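Local coordinates for protein tRNA (cytosine(72)-C(5))-methyltransferase (Pyrococcus horikoshii, PDB 5ZVE) that methylates the C5 position of cytosine 72 in several tRNAs, using S-adenosyl-L-methionine as the methyl donor, at residues E99-G104 with V156-P161; D82-K87 with V135-A140; I127-G132 with P283-E288; P89-N94 with K117-G122. All blocks are in the same frame, centred on the assembly; numbering follows the deposited sequence.

Contact 1: residues E99-G104 with V156-P161; sequences ESVYQG and VEVTLP
Gly-104, where the chain leaves helix 95-101, comes closest to Pro-161, past the bulge of strand 154-161, with their CA atoms 5.2 Å apart. The helix finishes in a type I beta turn from Val-101 to Gly-104, and the N of Gly-104 bonds back to the O of Val-101 at 2.9 Å. The positive phi of Gly-104, 117°, would press a CB against the carbonyl O of Gln-103, which explains the glycine. Its bare CA is met by the ring of Pro-161, whose CB lies 3.7 Å from CA of Gly-104. The same CB sits 3.4 Å from the O of Val-101, so the proline ring lies against the closing turn of the helix; a compact, rigid apolar ring suits that place. Val-101 brings its CG1 branch to Val-158, 4.0 Å from CG2, and touches both methyls of that valine. Val-101 CG1 stands trans to the backbone N (chi1 168°), and this turns it, rather than CG2, to the strand. The two valines pack as apolar side chains in a buried place, and the O of Val-101 is already taken by the N of Gly-104. Ile-127 of strand 124-128 packs on both valines, while Tyr-102, on the other side of the turn, rests edge-to-face on Phe-163. A glycine-ended Schellman motif here packs the helix end against the sheet of the PUA domain.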
loop_
_atom_site.group_PDB
_atom_site.type_symbol
_atom_site.label_atom_id
_atom_site.label_comp_id
_atom_site.label_asym_id
_atom_site.label_seq_id
_atom_site.Cartn_x
_atom_site.Cartn_y
_atom_site.Cartn_z
ATOM N N GLU A 99 -8.925 -11.405 -5.259
ATOM C CA GLU A 99 -8.766 -10.110 -4.602
ATOM C C GLU A 99 -8.969 -8.953 -5.587
ATOM O O GLU A 99 -9.475 -7.894 -5.217
ATOM C CB GLU A 99 -7.388 -10.007 -3.935
ATOM C CG GLU A 99 -7.120 -8.664 -3.262
ATOM C CD GLU A 99 -5.730 -8.567 -2.649
ATOM O OE1 GLU A 99 -5.274 -9.561 -2.047
ATOM O OE2 GLU A 99 -5.103 -7.489 -2.748
ATOM N N SER A 100 -8.570 -9.154 -6.838
ATOM C CA SER A 100 -8.735 -8.118 -7.849
ATOM C C SER A 100 -10.195 -8.033 -8.319
ATOM O O SER A 100 -10.734 -6.938 -8.473
ATOM C CB SER A 100 -7.789 -8.372 -9.026
ATOM O OG SER A 100 -8.052 -9.626 -9.621
ATOM N N VAL A 101 -10.829 -9.187 -8.524
ATOM C CA VAL A 101 -12.259 -9.260 -8.841
ATOM C C VAL A 101 -13.104 -8.600 -7.749
ATOM O O VAL A 101 -14.066 -7.883 -8.028
ATOM C CB VAL A 101 -12.710 -10.729 -9.031
ATOM C CG1 VAL A 101 -14.226 -10.848 -9.059
ATOM C CG2 VAL A 101 -12.093 -11.318 -10.294
ATOM N N TYR A 102 -12.714 -8.850 -6.503
ATOM C CA TYR A 102 -13.298 -8.243 -5.310
ATOM C C TYR A 102 -13.336 -6.715 -5.393
ATOM O O TYR A 102 -14.143 -6.067 -4.729
ATOM C CB TYR A 102 -12.484 -8.691 -4.090
ATOM C CG TYR A 102 -13.056 -8.395 -2.717
ATOM C CD1 TYR A 102 -14.184 -9.056 -2.253
ATOM C CD2 TYR A 102 -12.417 -7.515 -1.854
ATOM C CE1 TYR A 102 -14.690 -8.815 -0.992
ATOM C CE2 TYR A 102 -12.911 -7.270 -0.587
ATOM C CZ TYR A 102 -14.047 -7.924 -0.163
ATOM O OH TYR A 102 -14.547 -7.685 1.097
ATOM N N GLN A 103 -12.458 -6.146 -6.214
ATOM C CA GLN A 103 -12.359 -4.698 -6.337
ATOM C C GLN A 103 -12.754 -4.207 -7.729
ATOM O O GLN A 103 -12.628 -3.025 -8.029
ATOM C CB GLN A 103 -10.940 -4.243 -5.993
ATOM C CG GLN A 103 -10.441 -4.844 -4.696
ATOM C CD GLN A 103 -8.998 -4.503 -4.403
ATOM O OE1 GLN A 103 -8.635 -3.335 -4.304
ATOM N NE2 GLN A 103 -8.163 -5.530 -4.264
ATOM N N GLY A 104 -13.222 -5.118 -8.578
ATOM C CA GLY A 104 -13.801 -4.728 -9.854
ATOM C C GLY A 104 -13.086 -5.206 -11.104
ATOM O O GLY A 104 -13.531 -4.923 -12.213
ATOM N N VAL A 156 -14.443 -14.532 -17.167
ATOM C CA VAL A 156 -15.715 -14.014 -16.683
ATOM C C VAL A 156 -15.709 -12.498 -16.744
ATOM O O VAL A 156 -14.835 -11.848 -16.174
ATOM C CB VAL A 156 -16.019 -14.460 -15.238
ATOM C CG1 VAL A 156 -17.360 -13.900 -14.784
ATOM C CG2 VAL A 156 -16.006 -15.977 -15.124
ATOM N N GLU A 157 -16.688 -11.936 -17.441
ATOM C CA GLU A 157 -16.913 -10.505 -17.381
ATOM C C GLU A 157 -17.638 -10.204 -16.085
ATOM O O GLU A 157 -18.794 -10.591 -15.908
ATOM C CB GLU A 157 -17.717 -10.022 -18.594
ATOM C CG GLU A 157 -18.042 -8.541 -18.578
ATOM C CD GLU A 157 -18.915 -8.128 -19.751
ATOM O OE1 GLU A 157 -19.171 -8.973 -20.635
ATOM O OE2 GLU A 157 -19.333 -6.957 -19.797
ATOM N N VAL A 158 -16.949 -9.529 -15.169
ATOM C CA VAL A 158 -17.499 -9.266 -13.846
ATOM C C VAL A 158 -18.358 -8.004 -13.895
ATOM O O VAL A 158 -17.850 -6.886 -13.927
ATOM C CB VAL A 158 -16.381 -9.125 -12.785
ATOM C CG1 VAL A 158 -16.967 -8.889 -11.404
ATOM C CG2 VAL A 158 -15.517 -10.374 -12.770
ATOM N N THR A 159 -19.669 -8.208 -13.913
ATOM C CA THR A 159 -20.638 -7.132 -14.018
ATOM C C THR A 159 -21.161 -6.726 -12.650
ATOM O O THR A 159 -21.796 -5.685 -12.501
ATOM C CB THR A 159 -21.819 -7.545 -14.899
ATOM O OG1 THR A 159 -22.401 -8.741 -14.363
ATOM C CG2 THR A 159 -21.349 -7.814 -16.318
ATOM N N LEU A 160 -20.917 -7.570 -11.656
ATOM C CA LEU A 160 -21.299 -7.247 -10.290
ATOM C C LEU A 160 -20.211 -7.658 -9.311
ATOM O O LEU A 160 -20.336 -8.666 -8.616
ATOM C CB LEU A 160 -22.620 -7.925 -9.922
ATOM C CG LEU A 160 -23.262 -7.404 -8.634
ATOM C CD1 LEU A 160 -23.747 -5.966 -8.816
ATOM C CD2 LEU A 160 -24.398 -8.318 -8.212
ATOM N N PRO A 161 -19.125 -6.877 -9.264
ATOM C CA PRO A 161 -18.092 -7.099 -8.252
ATOM C C PRO A 161 -18.625 -6.742 -6.871
ATOM O O PRO A 161 -19.562 -5.961 -6.775
ATOM C CB PRO A 161 -16.972 -6.153 -8.682
ATOM C CG PRO A 161 -17.692 -5.035 -9.360
ATOM C CD PRO A 161 -18.845 -5.685 -10.085
#

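Contact 2: residues D82-K87 with V135-A140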
loop_
_atom_site.group_PDB
_atom_site.type_symbol
_atom_site.label_atom_id
_atom_site.label_comp_id
_atom_site.label_asym_id
_atom_site.label_seq_id
_atom_site.Cartn_x
_atom_site.Cartn_y
_atom_site.Cartn_z
ATOM N N ASP A 82 -23.458 -9.625 2.617
ATOM C CA ASP A 82 -22.414 -10.555 3.022
ATOM C C ASP A 82 -22.923 -11.993 3.058
ATOM O O ASP A 82 -22.142 -12.933 2.929
ATOM C CB ASP A 82 -21.853 -10.162 4.387
ATOM C CG ASP A 82 -20.977 -8.929 4.319
ATOM O OD1 ASP A 82 -20.891 -8.319 3.233
ATOM O OD2 ASP A 82 -20.379 -8.565 5.353
ATOM N N ASP A 83 -24.231 -12.159 3.226
ATOM C CA ASP A 83 -24.826 -13.492 3.300
ATOM C C ASP A 83 -25.463 -13.938 1.984
ATOM O O ASP A 83 -26.031 -15.027 1.914
ATOM C CB ASP A 83 -25.875 -13.551 4.411
ATOM C CG ASP A 83 -27.085 -12.686 4.120
ATOM O OD1 ASP A 83 -26.969 -11.753 3.297
ATOM O OD2 ASP A 83 -28.158 -12.946 4.706
ATOM N N PHE A 84 -25.382 -13.091 0.959
ATOM C CA PHE A 84 -26.019 -13.362 -0.331
ATOM C C PHE A 84 -25.630 -14.727 -0.902
ATOM O O PHE A 84 -24.448 -15.046 -1.027
ATOM C CB PHE A 84 -25.670 -12.266 -1.339
ATOM C CG PHE A 84 -26.352 -12.428 -2.671
ATOM C CD1 PHE A 84 -27.712 -12.681 -2.741
ATOM C CD2 PHE A 84 -25.635 -12.331 -3.849
ATOM C CE1 PHE A 84 -28.345 -12.828 -3.963
ATOM C CE2 PHE A 84 -26.263 -12.483 -5.070
ATOM C CZ PHE A 84 -27.618 -12.730 -5.127
ATOM N N GLU A 85 -26.635 -15.529 -1.236
ATOM C CA GLU A 85 -26.413 -16.851 -1.818
ATOM C C GLU A 85 -27.014 -16.934 -3.211
ATOM O O GLU A 85 -28.138 -17.410 -3.381
ATOM C CB GLU A 85 -26.999 -17.951 -0.933
ATOM C CG GLU A 85 -26.358 -18.058 0.436
ATOM C CD GLU A 85 -26.041 -19.495 0.810
ATOM O OE1 GLU A 85 -26.710 -20.413 0.284
ATOM O OE2 GLU A 85 -25.120 -19.706 1.629
ATOM N N PRO A 86 -26.267 -16.464 -4.217
ATOM C CA PRO A 86 -26.769 -16.493 -5.592
ATOM C C PRO A 86 -27.017 -17.919 -6.067
ATOM O O PRO A 86 -26.244 -18.813 -5.737
ATOM C CB PRO A 86 -25.640 -15.836 -6.393
ATOM C CG PRO A 86 -24.420 -16.013 -5.554
ATOM C CD PRO A 86 -24.887 -15.958 -4.134
ATOM N N LYS A 87 -28.090 -18.126 -6.821
ATOM C CA LYS A 87 -28.383 -19.439 -7.376
ATOM C C LYS A 87 -27.682 -19.575 -8.717
ATOM O O LYS A 87 -28.308 -19.514 -9.770
ATOM C CB LYS A 87 -29.887 -19.638 -7.527
ATOM C CG LYS A 87 -30.637 -19.528 -6.214
ATOM C CD LYS A 87 -30.174 -20.591 -5.231
ATOM C CE LYS A 87 -31.105 -20.674 -4.031
ATOM N NZ LYS A 87 -32.517 -20.931 -4.436
ATOM N N VAL A 135 -16.790 -13.053 -4.118
ATOM C CA VAL A 135 -16.086 -11.818 -4.438
ATOM C C VAL A 135 -16.692 -11.096 -5.626
ATOM O O VAL A 135 -16.377 -9.934 -5.882
ATOM C CB VAL A 135 -14.597 -12.083 -4.726
ATOM C CG1 VAL A 135 -13.939 -12.727 -3.516
ATOM C CG2 VAL A 135 -14.435 -12.957 -5.962
ATOM N N GLY A 136 -17.587 -11.770 -6.337
ATOM C CA GLY A 136 -18.188 -11.164 -7.506
ATOM C C GLY A 136 -19.128 -12.062 -8.277
ATOM O O GLY A 136 -19.127 -13.282 -8.117
ATOM N N ILE A 137 -19.940 -11.423 -9.112
ATOM C CA ILE A 137 -20.889 -12.087 -9.993
ATOM C C ILE A 137 -20.726 -11.501 -11.391
ATOM O O ILE A 137 -20.452 -10.317 -11.535
ATOM C CB ILE A 137 -22.338 -11.912 -9.492
ATOM C CG1 ILE A 137 -22.543 -12.718 -8.209
ATOM C CG2 ILE A 137 -23.337 -12.374 -10.533
ATOM C CD1 ILE A 137 -23.847 -12.432 -7.532
ATOM N N GLY A 138 -20.860 -12.332 -12.417
ATOM C CA GLY A 138 -20.629 -11.874 -13.770
ATOM C C GLY A 138 -21.119 -12.853 -14.814
ATOM O O GLY A 138 -21.921 -13.744 -14.522
ATOM N N ILE A 139 -20.633 -12.682 -16.039
ATOM C CA ILE A 139 -21.087 -13.478 -17.176
ATOM C C ILE A 139 -19.887 -14.182 -17.809
ATOM O O ILE A 139 -18.890 -13.545 -18.159
ATOM C CB ILE A 139 -21.820 -12.618 -18.250
ATOM C CG1 ILE A 139 -23.249 -12.271 -17.818
ATOM C CG2 ILE A 139 -21.924 -13.374 -19.563
ATOM C CD1 ILE A 139 -23.375 -11.245 -16.715
ATOM N N ALA A 140 -19.984 -15.500 -17.934
ATOM C CA ALA A 140 -18.909 -16.301 -18.507
ATOM C C ALA A 140 -18.716 -15.977 -19.984
ATOM O O ALA A 140 -19.677 -15.913 -20.745
ATOM C CB ALA A 140 -19.193 -17.784 -18.324
#
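Ile-137 meets Phe-84 and Pro-86 of the irregular segment 82-87 through its terminal methyl. Within strand 134-140, Val-135 and Gly-136 are both opposite Ile-127, a classic beta bulge. Val-135 turns to the side of the sheet where Tyr-102 lies, and Gly-136 follows as a bare link. Ile-137 comes next, its CB directed at the loop. Its CG1 is trans to the carbonyl carbon (chi1 -70°) and CD1 continues nearly extended (chi2 171°), so the long branch projects far enough to reach across a backbone separation of 8.6 Å between the CA atoms of Ile-137 and Pro-86. CD1 arrives at the edge of the Phe-84 ring, near its plane, 3.4 Å from CE2. It also approaches CB of Pro-86, at 4.0 Å. The backbone N of Pro-86 lies over the centre of one face of the phenyl ring, and the proline's CB and CG touch the same methyl. An isoleucine suits the place because its unbranched CG1-CD1 arm brings one methyl to both the ring edge and the proline. Gly-138, without a side chain, and then Ile-139 and Ala-140 carry the strand onward, Ala-140 packing on Ile-119. Strand 134-140 runs between strands 124-128 and 154-161, and the loop runs roughly alongside it, over one face, with Pro-86 also resting on Gln-126 and Arg-128 and Ile-137 on Leu-160.

Contact 3: residues I127-G132 with P283-E288; sequences IRDPKG and PKLWEE
OD1 of Asp-129 receives two backbone N-H groups, from Lys-131 and from Leu-133, while OD2 of the same carboxylate takes the indole N-H of Trp-286. The bond from Lys-131 N, 2.9 Å to Asp-129 OD1, forms an Asx turn, set within a type I beta turn from Asp-129 to Gly-132; this hairpin end of the PUA domain thereby meets the methyltransferase domain. The N-H of Lys-131 comes from above the carboxylate plane. Trp-286 NE1 gives a short bond of 2.6 Å to Asp-129 OD2, with an N-H...O angle of 157°, using the syn lone pair of OD2. That oxygen lies almost in the indole plane, where the N-H points, and the carboxylate is turned nearly coplanar with the ring. Asp-129 reaches there with CG held between its backbone N and carbonyl carbon (chi1 81°), where the same carboxylate can serve both its own turn and the other domain. These bonds would probably favour the charged form of the carboxylate. Lys-131 covers one face of the indole with its extended aliphatic chain, the two side chains running in opposite directions. Its ammonium end is an off-centre cation-pi partner, NZ lying 4.4 Å from the centroid of the five-membered ring of Trp-286. Arg-30 also makes a cation-pi contact with this tryptophan, and its NE bonds to the O of Leu-285. A flat, wide ring with one N-H suits this joint, since edge and face are both used. Nearest the ring centre is Lys-131 CD, 3.5 Å from the five-membered centroid of Trp-286 and 8° off its normal.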
loop_
_atom_site.group_PDB
_atom_site.type_symbol
_atom_site.label_atom_id
_atom_site.label_comp_id
_atom_site.label_asym_id
_atom_site.label_seq_id
_atom_site.Cartn_x
_atom_site.Cartn_y
_atom_site.Cartn_z
ATOM N N ILE A 127 -18.450 -15.846 -8.558
ATOM C CA ILE A 127 -17.025 -16.066 -8.399
ATOM C C ILE A 127 -16.651 -16.105 -6.923
ATOM O O ILE A 127 -16.936 -15.173 -6.167
ATOM C CB ILE A 127 -16.197 -14.982 -9.100
ATOM C CG1 ILE A 127 -16.561 -14.919 -10.585
ATOM C CG2 ILE A 127 -14.706 -15.244 -8.916
ATOM C CD1 ILE A 127 -15.978 -13.729 -11.299
ATOM N N ARG A 128 -16.012 -17.196 -6.525
ATOM C CA ARG A 128 -15.553 -17.353 -5.155
ATOM C C ARG A 128 -14.058 -17.610 -5.092
ATOM O O ARG A 128 -13.477 -18.175 -6.019
ATOM C CB ARG A 128 -16.313 -18.485 -4.470
ATOM C CG ARG A 128 -17.616 -18.016 -3.858
ATOM C CD ARG A 128 -18.500 -19.176 -3.509
ATOM N NE ARG A 128 -19.907 -18.793 -3.440
ATOM C CZ ARG A 128 -20.508 -18.378 -2.331
ATOM N NH1 ARG A 128 -19.824 -18.297 -1.199
ATOM N NH2 ARG A 128 -21.794 -18.056 -2.350
ATOM N N ASP A 129 -13.437 -17.173 -4.002
ATOM C CA ASP A 129 -12.027 -17.444 -3.767
ATOM C C ASP A 129 -11.887 -18.894 -3.291
ATOM O O ASP A 129 -12.910 -19.555 -3.072
ATOM C CB ASP A 129 -11.447 -16.411 -2.779
ATOM C CG ASP A 129 -11.739 -16.719 -1.314
ATOM O OD1 ASP A 129 -12.569 -17.594 -0.985
ATOM O OD2 ASP A 129 -11.126 -16.031 -0.471
ATOM N N PRO A 130 -10.641 -19.401 -3.134
ATOM C CA PRO A 130 -10.517 -20.827 -2.794
ATOM C C PRO A 130 -11.142 -21.218 -1.450
ATOM O O PRO A 130 -11.323 -22.405 -1.199
ATOM C CB PRO A 130 -9.001 -21.045 -2.759
ATOM C CG PRO A 130 -8.450 -19.998 -3.658
ATOM C CD PRO A 130 -9.325 -18.803 -3.440
ATOM N N LYS A 131 -11.490 -20.240 -0.621
ATOM C CA LYS A 131 -12.084 -20.515 0.682
ATOM C C LYS A 131 -13.572 -20.169 0.737
ATOM O O LYS A 131 -14.145 -20.059 1.821
ATOM C CB LYS A 131 -11.339 -19.748 1.773
ATOM C CG LYS A 131 -9.896 -20.167 1.946
ATOM C CD LYS A 131 -9.228 -19.373 3.063
ATOM C CE LYS A 131 -7.754 -19.718 3.171
ATOM N NZ LYS A 131 -7.080 -18.998 4.286
ATOM N N GLY A 132 -14.195 -19.983 -0.423
ATOM C CA GLY A 132 -15.634 -19.797 -0.470
ATOM C C GLY A 132 -16.132 -18.372 -0.308
ATOM O O GLY A 132 -17.342 -18.140 -0.244
ATOM N N PRO A 283 -7.531 -4.668 0.413
ATOM C CA PRO A 283 -8.445 -5.425 1.269
ATOM C C PRO A 283 -7.763 -6.642 1.879
ATOM O O PRO A 283 -6.803 -7.159 1.310
ATOM C CB PRO A 283 -9.549 -5.847 0.304
ATOM C CG PRO A 283 -8.843 -6.007 -0.991
ATOM C CD PRO A 283 -7.735 -4.984 -1.012
ATOM N N LYS A 284 -8.251 -7.074 3.034
ATOM C CA LYS A 284 -7.698 -8.231 3.715
ATOM C C LYS A 284 -8.713 -9.372 3.688
ATOM O O LYS A 284 -9.527 -9.512 4.602
ATOM C CB LYS A 284 -7.313 -7.875 5.152
ATOM C CG LYS A 284 -6.537 -8.951 5.882
ATOM C CD LYS A 284 -5.163 -9.173 5.274
ATOM C CE LYS A 284 -4.257 -7.981 5.532
ATOM N NZ LYS A 284 -2.840 -8.277 5.180
ATOM N N LEU A 285 -8.680 -10.162 2.617
ATOM C CA LEU A 285 -9.588 -11.294 2.462
ATOM C C LEU A 285 -9.320 -12.343 3.543
ATOM O O LEU A 285 -10.240 -12.775 4.235
ATOM C CB LEU A 285 -9.459 -11.911 1.066
ATOM C CG LEU A 285 -10.245 -11.250 -0.078
ATOM C CD1 LEU A 285 -9.774 -9.830 -0.353
ATOM C CD2 LEU A 285 -10.175 -12.090 -1.345
ATOM N N TRP A 286 -8.062 -12.755 3.676
ATOM C CA TRP A 286 -7.656 -13.673 4.736
ATOM C C TRP A 286 -6.287 -13.280 5.257
ATOM O O TRP A 286 -5.317 -13.247 4.501
ATOM C CB TRP A 286 -7.628 -15.125 4.245
ATOM C CG TRP A 286 -8.910 -15.566 3.610
ATOM C CD1 TRP A 286 -9.182 -15.620 2.279
ATOM C CD2 TRP A 286 -10.097 -16.001 4.284
ATOM N NE1 TRP A 286 -10.463 -16.070 2.077
ATOM C CE2 TRP A 286 -11.048 -16.307 3.291
ATOM C CE3 TRP A 286 -10.446 -16.163 5.626
ATOM C CZ2 TRP A 286 -12.329 -16.767 3.600
ATOM C CZ3 TRP A 286 -11.718 -16.617 5.930
ATOM C CH2 TRP A 286 -12.644 -16.916 4.922
ATOM N N GLU A 287 -6.210 -12.983 6.550
ATOM C CA GLU A 287 -4.944 -12.611 7.168
ATOM C C GLU A 287 -4.144 -13.864 7.502
ATOM O O GLU A 287 -4.602 -14.703 8.271
ATOM C CB GLU A 287 -5.178 -11.779 8.428
ATOM C CG GLU A 287 -3.898 -11.341 9.131
ATOM C CD GLU A 287 -3.038 -10.429 8.274
ATOM O OE1 GLU A 287 -2.006 -10.899 7.751
ATOM O OE2 GLU A 287 -3.394 -9.238 8.127
ATOM N N GLU A 288 -2.957 -13.997 6.915
ATOM C CA GLU A 288 -2.133 -15.186 7.132
ATOM C C GLU A 288 -1.064 -14.987 8.202
ATOM O O GLU A 288 -0.666 -15.942 8.874
ATOM C CB GLU A 288 -1.466 -15.614 5.823
ATOM C CG GLU A 288 -2.436 -15.873 4.678
ATOM C CD GLU A 288 -2.328 -14.825 3.586
ATOM O OE1 GLU A 288 -1.834 -13.715 3.880
ATOM O OE2 GLU A 288 -2.735 -15.107 2.437
#

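Contact 4: residues P89-N94 with K117-G122; sequences PVVVAN and KNIKEG
Ile-119 extends a single side-chain arm to Pro-89 and Val-91; CG1 lies nearest Pro-89 and CD1 nearest Val-91, though CD1 also approaches the proline. Its CG1 lies trans to the carbonyl carbon and beside the backbone N (chi1 -65°), and CD1 is fully extended beyond it (chi2 180°), so the arm reaches toward the start of strand 90-93. CG1, in the middle of the arm, packs on the ring of Pro-89, 3.7 Å from CB; the two side chains are inclined to each other. The end methyl goes further and meets Val-91, with 3.6 Å between Ile-119 CD1 and Val-91 CG2, the two side chains running almost perpendicular. On the way CD1 also passes the carbonyl O of Val-90, at 3.9 Å, while the side chain of Val-90 turns from the loop. Val-91 presents CG2 because CG1 takes the place trans to the backbone N (chi1 178°). Val-125 of strand 124-128 and Met-147 of helix 144-147 touch both Val-91 and Ile-119. Proline suits the position just before the strand, where its ring makes a firm apolar wall for the isoleucine. The charged and polar neighbours of Ile-119, Asn-118 and Lys-120, are exposed, so this residue is the buried one of its part of the loop. An apolar residue from a connecting loop, here between strands 112-115 and 124-128, thus tucks against the edge of the hydrophobic core of the PUA domain.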
loop_
_atom_site.group_PDB
_atom_site.type_symbol
_atom_site.label_atom_id
_atom_site.label_comp_id
_atom_site.label_asym_id
_atom_site.label_seq_id
_atom_site.Cartn_x
_atom_site.Cartn_y
_atom_site.Cartn_z
ATOM N N PRO A 89 -23.993 -21.205 -10.961
ATOM C CA PRO A 89 -22.825 -22.089 -10.965
ATOM C C PRO A 89 -21.578 -21.345 -10.474
ATOM O O PRO A 89 -21.463 -20.139 -10.681
ATOM C CB PRO A 89 -22.691 -22.494 -12.436
ATOM C CG PRO A 89 -23.398 -21.432 -13.196
ATOM C CD PRO A 89 -24.523 -20.972 -12.314
ATOM N N VAL A 90 -20.653 -22.060 -9.846
ATOM C CA VAL A 90 -19.517 -21.420 -9.197
ATOM C C VAL A 90 -18.260 -21.453 -10.066
ATOM O O VAL A 90 -17.902 -22.495 -10.618
ATOM C CB VAL A 90 -19.210 -22.090 -7.834
ATOM C CG1 VAL A 90 -17.861 -21.632 -7.277
ATOM C CG2 VAL A 90 -20.335 -21.822 -6.841
ATOM N N VAL A 91 -17.611 -20.297 -10.196
ATOM C CA VAL A 91 -16.237 -20.242 -10.678
ATOM C C VAL A 91 -15.322 -19.943 -9.495
ATOM O O VAL A 91 -15.545 -18.986 -8.755
ATOM C CB VAL A 91 -16.028 -19.171 -11.768
ATOM C CG1 VAL A 91 -14.568 -19.136 -12.193
ATOM C CG2 VAL A 91 -16.920 -19.440 -12.966
ATOM N N VAL A 92 -14.305 -20.776 -9.305
ATOM C CA VAL A 92 -13.348 -20.561 -8.229
ATOM C C VAL A 92 -12.106 -19.869 -8.773
ATOM O O VAL A 92 -11.404 -20.416 -9.624
ATOM C CB VAL A 92 -12.948 -21.879 -7.546
ATOM C CG1 VAL A 92 -12.088 -21.596 -6.321
ATOM C CG2 VAL A 92 -14.184 -22.675 -7.156
ATOM N N ALA A 93 -11.847 -18.659 -8.285
ATOM C CA ALA A 93 -10.660 -17.907 -8.671
ATOM C C ALA A 93 -9.557 -18.180 -7.669
ATOM O O ALA A 93 -9.834 -18.394 -6.492
ATOM C CB ALA A 93 -10.965 -16.412 -8.741
ATOM N N ASN A 94 -8.309 -18.193 -8.122
ATOM C CA ASN A 94 -7.210 -18.340 -7.181
ATOM C C ASN A 94 -7.094 -17.093 -6.309
ATOM O O ASN A 94 -7.723 -16.071 -6.587
ATOM C CB ASN A 94 -5.886 -18.652 -7.902
ATOM C CG ASN A 94 -5.356 -17.493 -8.742
ATOM O OD1 ASN A 94 -5.271 -16.349 -8.291
ATOM N ND2 ASN A 94 -4.970 -17.801 -9.974
ATOM N N LYS A 117 -18.876 -27.552 -14.066
ATOM C CA LYS A 117 -18.718 -28.088 -15.414
ATOM C C LYS A 117 -19.870 -27.743 -16.361
ATOM O O LYS A 117 -19.737 -27.886 -17.576
ATOM C CB LYS A 117 -18.541 -29.611 -15.351
ATOM C CG LYS A 117 -17.518 -30.080 -14.325
ATOM C CD LYS A 117 -16.667 -31.202 -14.886
ATOM C CE LYS A 117 -15.464 -31.497 -13.997
ATOM N NZ LYS A 117 -15.847 -31.968 -12.634
ATOM N N ASN A 118 -20.990 -27.277 -15.817
ATOM C CA ASN A 118 -22.146 -26.925 -16.642
ATOM C C ASN A 118 -22.025 -25.556 -17.311
ATOM O O ASN A 118 -22.882 -25.164 -18.104
ATOM C CB ASN A 118 -23.427 -26.955 -15.804
ATOM C CG ASN A 118 -24.011 -28.346 -15.671
ATOM O OD1 ASN A 118 -23.725 -29.234 -16.474
ATOM N ND2 ASN A 118 -24.842 -28.540 -14.654
ATOM N N ILE A 119 -20.952 -24.836 -17.003
ATOM C CA ILE A 119 -20.824 -23.446 -17.421
ATOM C C ILE A 119 -20.510 -23.287 -18.911
ATOM O O ILE A 119 -19.543 -23.853 -19.422
ATOM C CB ILE A 119 -19.734 -22.735 -16.608
ATOM C CG1 ILE A 119 -20.150 -22.645 -15.138
ATOM C CG2 ILE A 119 -19.457 -21.353 -17.179
ATOM C CD1 ILE A 119 -19.134 -21.945 -14.260
ATOM N N LYS A 120 -21.331 -22.494 -19.595
ATOM C CA LYS A 120 -21.112 -22.167 -20.999
ATOM C C LYS A 120 -21.078 -20.648 -21.186
ATOM O O LYS A 120 -21.587 -19.903 -20.347
ATOM C CB LYS A 120 -22.196 -22.811 -21.869
ATOM C CG LYS A 120 -23.608 -22.571 -21.367
ATOM C CD LYS A 120 -24.632 -23.458 -22.057
ATOM C CE LYS A 120 -26.053 -23.105 -21.619
ATOM N NZ LYS A 120 -26.264 -23.287 -20.150
ATOM N N GLU A 121 -20.453 -20.195 -22.270
ATOM C CA GLU A 121 -20.394 -18.771 -22.591
ATOM C C GLU A 121 -21.773 -18.125 -22.492
ATOM O O GLU A 121 -22.756 -18.690 -22.957
ATOM C CB GLU A 121 -19.821 -18.557 -23.993
ATOM C CG GLU A 121 -19.766 -17.094 -24.416
ATOM C CD GLU A 121 -18.948 -16.875 -25.674
ATOM O OE1 GLU A 121 -18.649 -17.869 -26.373
ATOM O OE2 GLU A 121 -18.601 -15.706 -25.961
ATOM N N GLY A 122 -21.835 -16.955 -21.859
ATOM C CA GLY A 122 -23.090 -16.250 -21.667
ATOM C C GLY A 122 -23.822 -16.585 -20.380
ATOM O O GLY A 122 -24.762 -15.889 -20.002
#

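All four contacts reach the same mixed sheet of the PUA domain; contact 3 does so through strand 124-128. Strands 134-140 and 154-161 are neighbours, so contacts 1 and 2 lie about 10 Å apart between centres and are joined by probable backbone bonds such as Leu-160 N to Ile-137 O, 2.8 Å. Contact 4 is nested inside the loop closed by contact 2, about 11 Å away between centres, and a probable backbone bond of 2.6 Å links Ala-140 O to Gly-122 N. Contact 3, about 18 Å from contact 4 between centres, differs in joining the PUA domain to the methyltransferase domain. All four lie away from the S-adenosyl-L-homocysteine pocket and the predicted nucleophile Cys-323.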